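Membrane-bound lytic murein transglycosylase (Agrobacterium tumefaciens, PDB 2PNW) probably cleaves the glycan strands of peptidoglycan as a lytic transglycosylase of the MltA family, acting on murein in the bacterial cell wall. Local coordinates at residues N134-D137 and G138-P141; I232-Q235 and T236-W240; A242-P245 and D246-D249; A288-R291 and L292-T295. All coordinates share one frame; numbering follows the deposited sequence.

Contact 1: N134-D137 and G138-P141; sequences NRPD and GFDP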
loop_
_atom_site.group_PDB
_atom_site.type_symbol
_atom_site.label_atom_id
_atom_site.label_comp_id
_atom_site.label_asym_id
_atom_site.label_seq_id
_atom_site.Cartn_x
_atom_site.Cartn_y
_atom_site.Cartn_z
ATOM N N ASN A 134 -22.966 -14.685 -6.311
ATOM C CA ASN A 134 -22.288 -15.761 -7.029
ATOM C C ASN A 134 -21.473 -16.734 -6.157
ATOM O O ASN A 134 -20.965 -17.733 -6.672
ATOM C CB ASN A 134 -21.449 -15.226 -8.213
ATOM C CG ASN A 134 -20.243 -14.402 -7.766
ATOM O OD1 ASN A 134 -20.121 -14.057 -6.598
ATOM N ND2 ASN A 134 -19.350 -14.070 -8.707
ATOM N N ARG A 135 -21.366 -16.452 -4.858
ATOM C CA ARG A 135 -20.551 -17.315 -3.968
ATOM C C ARG A 135 -21.158 -18.695 -3.896
ATOM O O ARG A 135 -22.317 -18.858 -3.475
ATOM C CB ARG A 135 -20.432 -16.713 -2.576
ATOM C CG ARG A 135 -19.418 -17.456 -1.656
ATOM C CD ARG A 135 -19.412 -16.851 -0.260
ATOM N NE ARG A 135 -18.887 -15.484 -0.270
ATOM C CZ ARG A 135 -19.625 -14.393 -0.080
ATOM N NH1 ARG A 135 -20.937 -14.508 0.099
ATOM N NH2 ARG A 135 -19.061 -13.190 -0.104
ATOM N N PRO A 136 -20.384 -19.713 -4.306
ATOM C CA PRO A 136 -20.908 -21.073 -4.244
ATOM C C PRO A 136 -21.020 -21.578 -2.801
ATOM O O PRO A 136 -20.356 -21.068 -1.895
ATOM C CB PRO A 136 -19.914 -21.898 -5.070
ATOM C CG PRO A 136 -18.722 -21.046 -5.283
ATOM C CD PRO A 136 -19.012 -19.632 -4.858
ATOM N N ASP A 137 -21.905 -22.551 -2.611
ATOM C CA ASP A 137 -22.076 -23.211 -1.331
ATOM C C ASP A 137 -20.723 -23.756 -0.852
ATOM O O ASP A 137 -20.020 -24.426 -1.617
ATOM C CB ASP A 137 -23.079 -24.352 -1.469
ATOM C CG ASP A 137 -24.516 -23.854 -1.552
ATOM O OD1 ASP A 137 -24.739 -22.621 -1.448
ATOM O OD2 ASP A 137 -25.419 -24.706 -1.695
ATOM N N GLY A 138 -20.370 -23.406 0.376
ATOM C CA GLY A 138 -19.123 -23.868 1.000
ATOM C C GLY A 138 -17.868 -23.071 0.678
ATOM O O GLY A 138 -16.798 -23.326 1.249
ATOM N N PHE A 139 -17.990 -22.083 -0.208
ATOM C CA PHE A 139 -16.833 -21.214 -0.564
ATOM C C PHE A 139 -16.410 -20.396 0.638
ATOM O O PHE A 139 -17.247 -19.943 1.418
ATOM C CB PHE A 139 -17.237 -20.260 -1.717
ATOM C CG PHE A 139 -16.121 -19.897 -2.659
ATOM C CD1 PHE A 139 -15.593 -20.860 -3.529
ATOM C CD2 PHE A 139 -15.637 -18.598 -2.726
ATOM C CE1 PHE A 139 -14.573 -20.519 -4.457
ATOM C CE2 PHE A 139 -14.627 -18.249 -3.658
ATOM C CZ PHE A 139 -14.097 -19.220 -4.513
ATOM N N ASP A 140 -15.094 -20.231 0.824
ATOM C CA ASP A 140 -14.547 -19.460 1.931
ATOM C C ASP A 140 -15.030 -18.004 1.843
ATOM O O ASP A 140 -14.704 -17.307 0.878
ATOM C CB ASP A 140 -13.013 -19.542 1.852
ATOM C CG ASP A 140 -12.316 -18.824 2.972
ATOM O OD1 ASP A 140 -12.878 -17.906 3.606
ATOM O OD2 ASP A 140 -11.131 -19.139 3.197
ATOM N N PRO A 141 -15.847 -17.538 2.814
ATOM C CA PRO A 141 -16.418 -16.188 2.651
ATOM C C PRO A 141 -15.394 -15.031 2.750
ATOM O O PRO A 141 -15.735 -13.888 2.455
ATOM C CB PRO A 141 -17.462 -16.111 3.776
ATOM C CG PRO A 141 -16.877 -17.043 4.864
ATOM C CD PRO A 141 -16.331 -18.190 4.051
HETATM O O HOH W 1 -16.198 -15.811 -0.821
HETATM O O HOH W 2 -16.232 -12.596 0.064
#
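F139 folds back on P136 and R135 across a type II beta turn that runs from P136 to F139. The proline meets the ring obliquely, with P136 CG 3.6 Å from F139 CD1. Its neighbour P136 CD lies above the ring but off-centre, 4.1 Å from the F139 centroid, which makes a CH-pi contact. R135 joins through its aliphatic part: CG stands anti to the backbone N (chi1 -171°) and comes within 3.6 Å of F139 CB. Behind these contacts the turn is closed by F139 N donating to P136 O over 3.1 Å, with the donor above the carbonyl plane. G138 takes the third turn position at positive phi (84°), as is usual in a type II turn. Further out, I153 of strand 152-154 touches both P136 and F139, and the F139 ring stacks with Y155, whose hydroxyl also pairs with D140 N. The turn thus folds the loop between strands 127-129 and 145-149 onto the small antiparallel sheet. The R135 chain bends at chi3, and its guanidinium has two waters at its edge, in its plane: one links NE to D140 O, and the other lies 2.9 Å from R135 NH2 and 2.8 Å from P141 O.

Contact 2: I232-Q235 and T236-W240; sequences ISMQ and TIRQW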
loop_
_atom_site.group_PDB
_atom_site.type_symbol
_atom_site.label_atom_id
_atom_site.label_comp_id
_atom_site.label_asym_id
_atom_site.label_seq_id
_atom_site.Cartn_x
_atom_site.Cartn_y
_atom_site.Cartn_z
ATOM N N ILE A 232 16.701 -8.357 10.190
ATOM C CA ILE A 232 15.901 -8.643 8.992
ATOM C C ILE A 232 15.450 -7.342 8.328
ATOM O O ILE A 232 15.063 -6.388 9.014
ATOM C CB ILE A 232 14.711 -9.624 9.258
ATOM C CG1 ILE A 232 14.038 -10.009 7.937
ATOM C CG2 ILE A 232 13.716 -9.052 10.288
ATOM C CD1 ILE A 232 13.189 -11.234 8.016
ATOM N N SER A 233 15.558 -7.304 6.999
ATOM C CA SER A 233 15.120 -6.173 6.171
ATOM C C SER A 233 14.850 -6.699 4.770
ATOM O O SER A 233 15.225 -7.840 4.466
ATOM C CB SER A 233 16.248 -5.143 6.079
ATOM O OG SER A 233 17.407 -5.748 5.517
ATOM N N MET A 234 14.234 -5.890 3.891
ATOM C CA MET A 234 14.104 -6.288 2.483
ATOM C C MET A 234 15.460 -6.740 1.935
ATOM O O MET A 234 15.559 -7.738 1.202
ATOM C CB MET A 234 13.545 -5.144 1.614
ATOM C CG MET A 234 13.684 -5.415 0.122
ATOM S SD MET A 234 12.938 -4.232 -1.048
ATOM C CE MET A 234 14.300 -3.253 -1.622
ATOM N N GLN A 235 16.506 -5.991 2.282
ATOM C CA GLN A 235 17.863 -6.264 1.780
ATOM C C GLN A 235 18.383 -7.648 2.208
ATOM O O GLN A 235 18.920 -8.387 1.385
ATOM C CB GLN A 235 18.844 -5.162 2.242
ATOM C CG GLN A 235 18.685 -3.822 1.525
ATOM C CD GLN A 235 17.730 -2.842 2.226
ATOM O OE1 GLN A 235 16.841 -3.241 2.985
ATOM N NE2 GLN A 235 17.926 -1.543 1.965
ATOM N N THR A 236 18.216 -8.014 3.475
ATOM C CA THR A 236 18.718 -9.329 3.915
ATOM C C THR A 236 17.886 -10.493 3.371
ATOM O O THR A 236 18.407 -11.583 3.129
ATOM C CB THR A 236 18.861 -9.444 5.439
ATOM O OG1 THR A 236 17.567 -9.414 6.068
ATOM C CG2 THR A 236 19.701 -8.283 5.982
ATOM N N ILE A 237 16.588 -10.253 3.181
ATOM C CA ILE A 237 15.719 -11.247 2.556
ATOM C C ILE A 237 16.157 -11.488 1.106
ATOM O O ILE A 237 16.325 -12.629 0.670
ATOM C CB ILE A 237 14.221 -10.823 2.626
ATOM C CG1 ILE A 237 13.709 -10.826 4.087
ATOM C CG2 ILE A 237 13.348 -11.775 1.774
ATOM C CD1 ILE A 237 12.310 -10.106 4.260
ATOM N N ARG A 238 16.376 -10.403 0.362
ATOM C CA ARG A 238 16.841 -10.518 -1.018
ATOM C C ARG A 238 18.228 -11.203 -1.082
ATOM O O ARG A 238 18.477 -12.025 -1.961
ATOM C CB ARG A 238 16.927 -9.141 -1.644
ATOM C CG ARG A 238 15.571 -8.531 -2.070
ATOM C CD ARG A 238 15.862 -7.121 -2.631
ATOM N NE ARG A 238 14.671 -6.360 -3.057
ATOM C CZ ARG A 238 14.107 -6.439 -4.260
ATOM N NH1 ARG A 238 14.573 -7.282 -5.165
ATOM N NH2 ARG A 238 13.078 -5.651 -4.567
ATOM N N GLN A 239 19.109 -10.875 -0.142
ATOM C CA GLN A 239 20.445 -11.541 -0.102
ATOM C C GLN A 239 20.280 -13.049 0.102
ATOM O O GLN A 239 20.938 -13.855 -0.573
ATOM C CB GLN A 239 21.324 -10.952 1.017
ATOM C CG GLN A 239 22.809 -11.452 0.988
ATOM C CD GLN A 239 23.502 -11.120 -0.318
ATOM O OE1 GLN A 239 23.625 -9.951 -0.686
ATOM N NE2 GLN A 239 23.947 -12.142 -1.031
ATOM N N TRP A 240 19.435 -13.430 1.063
ATOM C CA TRP A 240 19.218 -14.867 1.365
ATOM C C TRP A 240 18.728 -15.571 0.125
ATOM O O TRP A 240 19.235 -16.627 -0.252
ATOM C CB TRP A 240 18.207 -15.077 2.514
ATOM C CG TRP A 240 18.132 -16.537 2.919
ATOM C CD1 TRP A 240 18.863 -17.146 3.916
ATOM C CD2 TRP A 240 17.325 -17.567 2.327
ATOM N NE1 TRP A 240 18.550 -18.486 3.979
ATOM C CE2 TRP A 240 17.627 -18.776 3.008
ATOM C CE3 TRP A 240 16.393 -17.595 1.272
ATOM C CZ2 TRP A 240 17.016 -19.989 2.691
ATOM C CZ3 TRP A 240 15.791 -18.808 0.939
ATOM C CH2 TRP A 240 16.110 -19.997 1.650
#
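S233 and T236 exchange bonds at the start of helix 234-243, each side chain turned to the other's backbone NH. S233 OG, held between its own backbone N and carbonyl carbon (chi1 59°), accepts from T236 N at 3.2 Å. In return T236 OG1 accepts from S233 N over 3.1 Å, and the T236 methyl CG2 rests 3.5 Å from S233 OG. I232 crosses T236 at about a right angle, and its CG1 meets I237 CG1 at 3.9 Å, a small apolar contact that L227, touching both isoleucines, extends. On another side of the helix M234 and R238 run side by side and point the same way. The arginine is extended from CG to NE, so that its guanidinium edge faces the sulfur, with M234 SD in the guanidinium plane and 3.4 Å from R238 NE. That N-H...S bond is straight but weak, and it is doubtful as a fixed feature because M234 has two conformers. The firmer partner of R238 is D182, which forms a salt bridge with NH1, while F185 makes a cation-pi contact with the same arginine. Beneath these side chains, regular i to i+4 bonds begin with I237 N to S233 O at 3.1 Å and continue with R238 N to M234 O at 2.9 Å. The reciprocal serine-threonine pair is a capping box with S233 as N-cap, which here satisfies the NH of the N-cap and the NH three residues on.

Contact 3: A242-P245 and D246-D249; sequences ADHP and DEVD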
loop_
_atom_site.group_PDB
_atom_site.type_symbol
_atom_site.label_atom_id
_atom_site.label_comp_id
_atom_site.label_asym_id
_atom_site.label_seq_id
_atom_site.Cartn_x
_atom_site.Cartn_y
_atom_site.Cartn_z
ATOM N N ALA A 242 19.093 -14.558 -3.023
ATOM C CA ALA A 242 20.199 -14.569 -4.015
ATOM C C ALA A 242 21.191 -15.717 -3.728
ATOM O O ALA A 242 21.726 -16.320 -4.653
ATOM C CB ALA A 242 20.939 -13.254 -3.981
ATOM N N ASP A 243 21.408 -15.995 -2.450
ATOM C CA ASP A 243 22.333 -17.062 -1.997
ATOM C C ASP A 243 21.743 -18.476 -2.004
ATOM O O ASP A 243 22.465 -19.469 -1.744
ATOM C CB ASP A 243 22.846 -16.730 -0.593
ATOM C CG ASP A 243 23.801 -15.557 -0.589
ATOM O OD1 ASP A 243 24.423 -15.292 -1.626
ATOM O OD2 ASP A 243 23.937 -14.922 0.460
ATOM N N HIS A 244 20.436 -18.594 -2.280
ATOM C CA HIS A 244 19.795 -19.897 -2.278
ATOM C C HIS A 244 18.883 -20.102 -3.481
ATOM O O HIS A 244 17.691 -20.348 -3.291
ATOM C CB HIS A 244 18.984 -20.081 -0.985
ATOM C CG HIS A 244 19.821 -20.123 0.258
ATOM N ND1 HIS A 244 20.207 -18.992 0.944
ATOM C CD2 HIS A 244 20.343 -21.177 0.939
ATOM C CE1 HIS A 244 20.931 -19.346 1.999
ATOM N NE2 HIS A 244 21.019 -20.666 2.021
ATOM N N PRO A 245 19.428 -20.014 -4.716
ATOM C CA PRO A 245 18.592 -20.104 -5.907
ATOM C C PRO A 245 17.760 -21.373 -5.986
ATOM O O PRO A 245 16.619 -21.323 -6.467
ATOM C CB PRO A 245 19.606 -20.073 -7.065
ATOM C CG PRO A 245 20.947 -20.436 -6.424
ATOM C CD PRO A 245 20.845 -19.790 -5.079
ATOM N N ASP A 246 18.314 -22.513 -5.555
ATOM C CA ASP A 246 17.555 -23.755 -5.634
ATOM C C ASP A 246 16.361 -23.816 -4.653
ATOM O O ASP A 246 15.463 -24.644 -4.825
ATOM C CB ASP A 246 18.445 -24.991 -5.415
ATOM C CG ASP A 246 19.482 -25.190 -6.517
ATOM O OD1 ASP A 246 19.452 -24.474 -7.553
ATOM O OD2 ASP A 246 20.334 -26.089 -6.334
ATOM N N GLU A 247 16.357 -22.967 -3.635
ATOM C CA GLU A 247 15.306 -22.952 -2.618
ATOM C C GLU A 247 14.267 -21.817 -2.831
ATOM O O GLU A 247 13.292 -21.676 -2.070
ATOM C CB GLU A 247 15.965 -22.846 -1.227
ATOM C CG GLU A 247 16.790 -24.117 -0.839
ATOM C CD GLU A 247 18.134 -24.283 -1.601
ATOM O OE1 GLU A 247 18.839 -23.279 -1.818
ATOM O OE2 GLU A 247 18.508 -25.429 -1.966
ATOM N N VAL A 248 14.530 -20.968 -3.813
ATOM C CA VAL A 248 13.730 -19.758 -4.012
ATOM C C VAL A 248 12.266 -20.096 -4.279
ATOM O O VAL A 248 11.401 -19.551 -3.601
ATOM C CB VAL A 248 14.339 -18.848 -5.103
ATOM C CG1 VAL A 248 13.310 -17.778 -5.554
ATOM C CG2 VAL A 248 15.586 -18.207 -4.555
ATOM N N ASP A 249 11.984 -20.991 -5.229
ATOM C CA ASP A 249 10.573 -21.294 -5.564
ATOM C C ASP A 249 9.781 -21.757 -4.358
ATOM O O ASP A 249 8.648 -21.321 -4.157
ATOM C CB ASP A 249 10.434 -22.323 -6.707
ATOM C CG ASP A 249 10.893 -21.791 -8.037
ATOM O OD1 ASP A 249 11.020 -20.555 -8.201
ATOM O OD2 ASP A 249 11.127 -22.621 -8.945
HETATM O O HOH W 3 14.027 -22.419 -6.876
#
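H244, near the end of helix 234-243, opens the bend, and its backbone O receives E247 N at 3.0 Å with the donor well above the carbonyl plane. Its side chain also meets the glutamate: E247, bent at chi2 (73°), brings OE1 back to 3.3 Å from H244 CB. This oxygen lies in the plane of the imidazole at its carbon edge, and the ring and carboxylate planes stand 85° apart. The nearest imidazole nitrogen does not reach the carboxylate, since H244 NE2 is 5.1 Å from E247 OE1; the ring's firm polar partner is W240 O, which pairs with ND1. The V248 methyl CG2 packs 3.3 Å from H244 O. P245 follows, and its own carbonyl takes a weak bond from V248 N at 3.4 Å. A water extends this end of the turn, 2.8 Å from P245 O and 3.0 Å from D249 N, bridging a proline carbonyl to an early NH of the next helix. The bend leads from helix 234-243 into helix 248-252. Its buried valine packs on L241 of the first helix and on K180 and V181 of helix 180-189, while K180 also forms a salt bridge with D249.

Contact 4: A288-R291 and L292-T295; sequences AVDR and LIHT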
loop_
_atom_site.group_PDB
_atom_site.type_symbol
_atom_site.label_atom_id
_atom_site.label_comp_id
_atom_site.label_asym_id
_atom_site.label_seq_id
_atom_site.Cartn_x
_atom_site.Cartn_y
_atom_site.Cartn_z
ATOM N N ALA A 288 -0.126 3.787 4.003
ATOM C CA ALA A 288 -1.077 2.688 3.820
ATOM C C ALA A 288 -1.550 2.314 5.210
ATOM O O ALA A 288 -0.755 2.343 6.165
ATOM C CB ALA A 288 -0.439 1.499 3.117
ATOM N N VAL A 289 -2.842 2.034 5.327
ATOM C CA VAL A 289 -3.471 1.805 6.637
ATOM C C VAL A 289 -4.353 0.569 6.547
ATOM O O VAL A 289 -4.569 0.027 5.459
ATOM C CB VAL A 289 -4.340 3.030 7.046
ATOM C CG1 VAL A 289 -3.465 4.285 7.159
ATOM C CG2 VAL A 289 -5.492 3.241 6.015
ATOM N N ASP A 290 -4.878 0.138 7.692
ATOM C CA ASP A 290 -5.802 -0.990 7.753
ATOM C C ASP A 290 -7.135 -0.599 7.132
ATOM O O ASP A 290 -7.813 0.291 7.647
ATOM C CB ASP A 290 -6.001 -1.404 9.231
ATOM C CG ASP A 290 -6.812 -2.683 9.395
ATOM O OD1 ASP A 290 -7.752 -2.909 8.616
ATOM O OD2 ASP A 290 -6.505 -3.462 10.339
ATOM N N ARG A 291 -7.518 -1.272 6.049
ATOM C CA ARG A 291 -8.734 -0.904 5.302
ATOM C C ARG A 291 -10.020 -1.215 6.055
ATOM O O ARG A 291 -11.053 -0.639 5.761
ATOM C CB ARG A 291 -8.774 -1.569 3.917
ATOM C CG ARG A 291 -8.787 -3.080 3.941
ATOM C CD ARG A 291 -9.008 -3.651 2.527
ATOM N NE ARG A 291 -10.413 -3.548 2.135
ATOM C CZ ARG A 291 -11.344 -4.467 2.399
ATOM N NH1 ARG A 291 -11.035 -5.585 3.044
ATOM N NH2 ARG A 291 -12.592 -4.269 1.996
ATOM N N LEU A 292 -9.975 -2.129 7.023
ATOM C CA LEU A 292 -11.181 -2.414 7.801
ATOM C C LEU A 292 -11.449 -1.322 8.834
ATOM O O LEU A 292 -12.592 -0.985 9.096
ATOM C CB LEU A 292 -11.099 -3.795 8.485
ATOM C CG LEU A 292 -11.025 -5.023 7.565
ATOM C CD1 LEU A 292 -10.924 -6.294 8.423
ATOM C CD2 LEU A 292 -12.241 -5.120 6.665
ATOM N N ILE A 293 -10.383 -0.757 9.380
ATOM C CA ILE A 293 -10.485 0.156 10.500
ATOM C C ILE A 293 -10.604 1.613 10.039
ATOM O O ILE A 293 -11.375 2.388 10.604
ATOM C CB ILE A 293 -9.270 -0.007 11.436
ATOM C CG1 ILE A 293 -9.305 -1.376 12.114
ATOM C CG2 ILE A 293 -9.254 1.095 12.532
ATOM C CD1 ILE A 293 -8.068 -1.690 12.850
ATOM N N HIS A 294 -9.820 1.982 9.028
ATOM C CA HIS A 294 -9.726 3.398 8.644
ATOM C C HIS A 294 -10.394 3.748 7.331
ATOM O O HIS A 294 -10.569 2.885 6.460
ATOM C CB HIS A 294 -8.254 3.825 8.643
ATOM C CG HIS A 294 -7.670 3.886 10.014
ATOM N ND1 HIS A 294 -8.196 4.688 11.005
ATOM C CD2 HIS A 294 -6.621 3.232 10.570
ATOM C CE1 HIS A 294 -7.483 4.541 12.107
ATOM N NE2 HIS A 294 -6.522 3.662 11.869
ATOM N N THR A 295 -10.764 5.020 7.186
ATOM C CA THR A 295 -11.301 5.524 5.929
ATOM C C THR A 295 -10.170 6.206 5.163
ATOM O O THR A 295 -9.434 6.998 5.750
ATOM C CB THR A 295 -12.431 6.563 6.210
ATOM O OG1 THR A 295 -13.437 5.956 7.050
ATOM C CG2 THR A 295 -13.070 7.045 4.899
HETATM O O HOH W 4 -10.684 1.620 3.818
#
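With CG of D290 swung opposite the backbone N (chi1 -173°), its carboxylate lies over the following residues of the chain. OD1 accepts from L292 N at 2.8 Å, met nearly head-on to the C-O bond, and takes a second, weak bond from I293 N. D290 OD2 lies 3.4 Å from I293 CD1, whose CG1 stands beside its own N (chi1 -67°); OD2 is hydrogen-bonded to G331 N. The backbone oxygen of D290 works too: H294 N donates to D290 O at 3.0 Å, and I293 N gives it a weak bond. One aspartate therefore ties down three consecutive NH groups. H294 CB also packs 3.9 Å from V289 CG2, the two side chains crossing at about a right angle. I293 CG2 sits over the centre of the H294 imidazole, 3.7 Å above its plane. H294 NE2 bonds to P332 O, and the ring meets F300 edge to face. A water bridges R291 O and H294 O, 3.0 and 2.9 Å away. The side-chain bond to the NH two residues on is an Asx turn that, with the D290 O to H294 N bond, makes an Asx motif, here shaping the loop between strands 286-288 and 299-304 of the 3D domain, a family grouped with the double-psi beta-barrels.

In the fold
Contacts 1, 2 and 3 follow one another along the chain within the MltA-specific insert range, and contact 4 comes later, in the 3D domain. Contacts 2 and 3 share helix 234-243, their centres about 13 Å apart: contact 2 forms the helix start and contact 3 the bend where it leads into helix 248-252, and they meet where W240 CH2 lies 4.1 Å from E247 CB. Contact 1 is remote from that pair, its centre about 38 Å from contact 2 and 36 Å from contact 3. Contact 4 lies nearest the chain's centre, and its closest atoms are about 10 Å from contact 1. Contacts 1 to 3 are surface contacts; contact 4 is a partly buried loop.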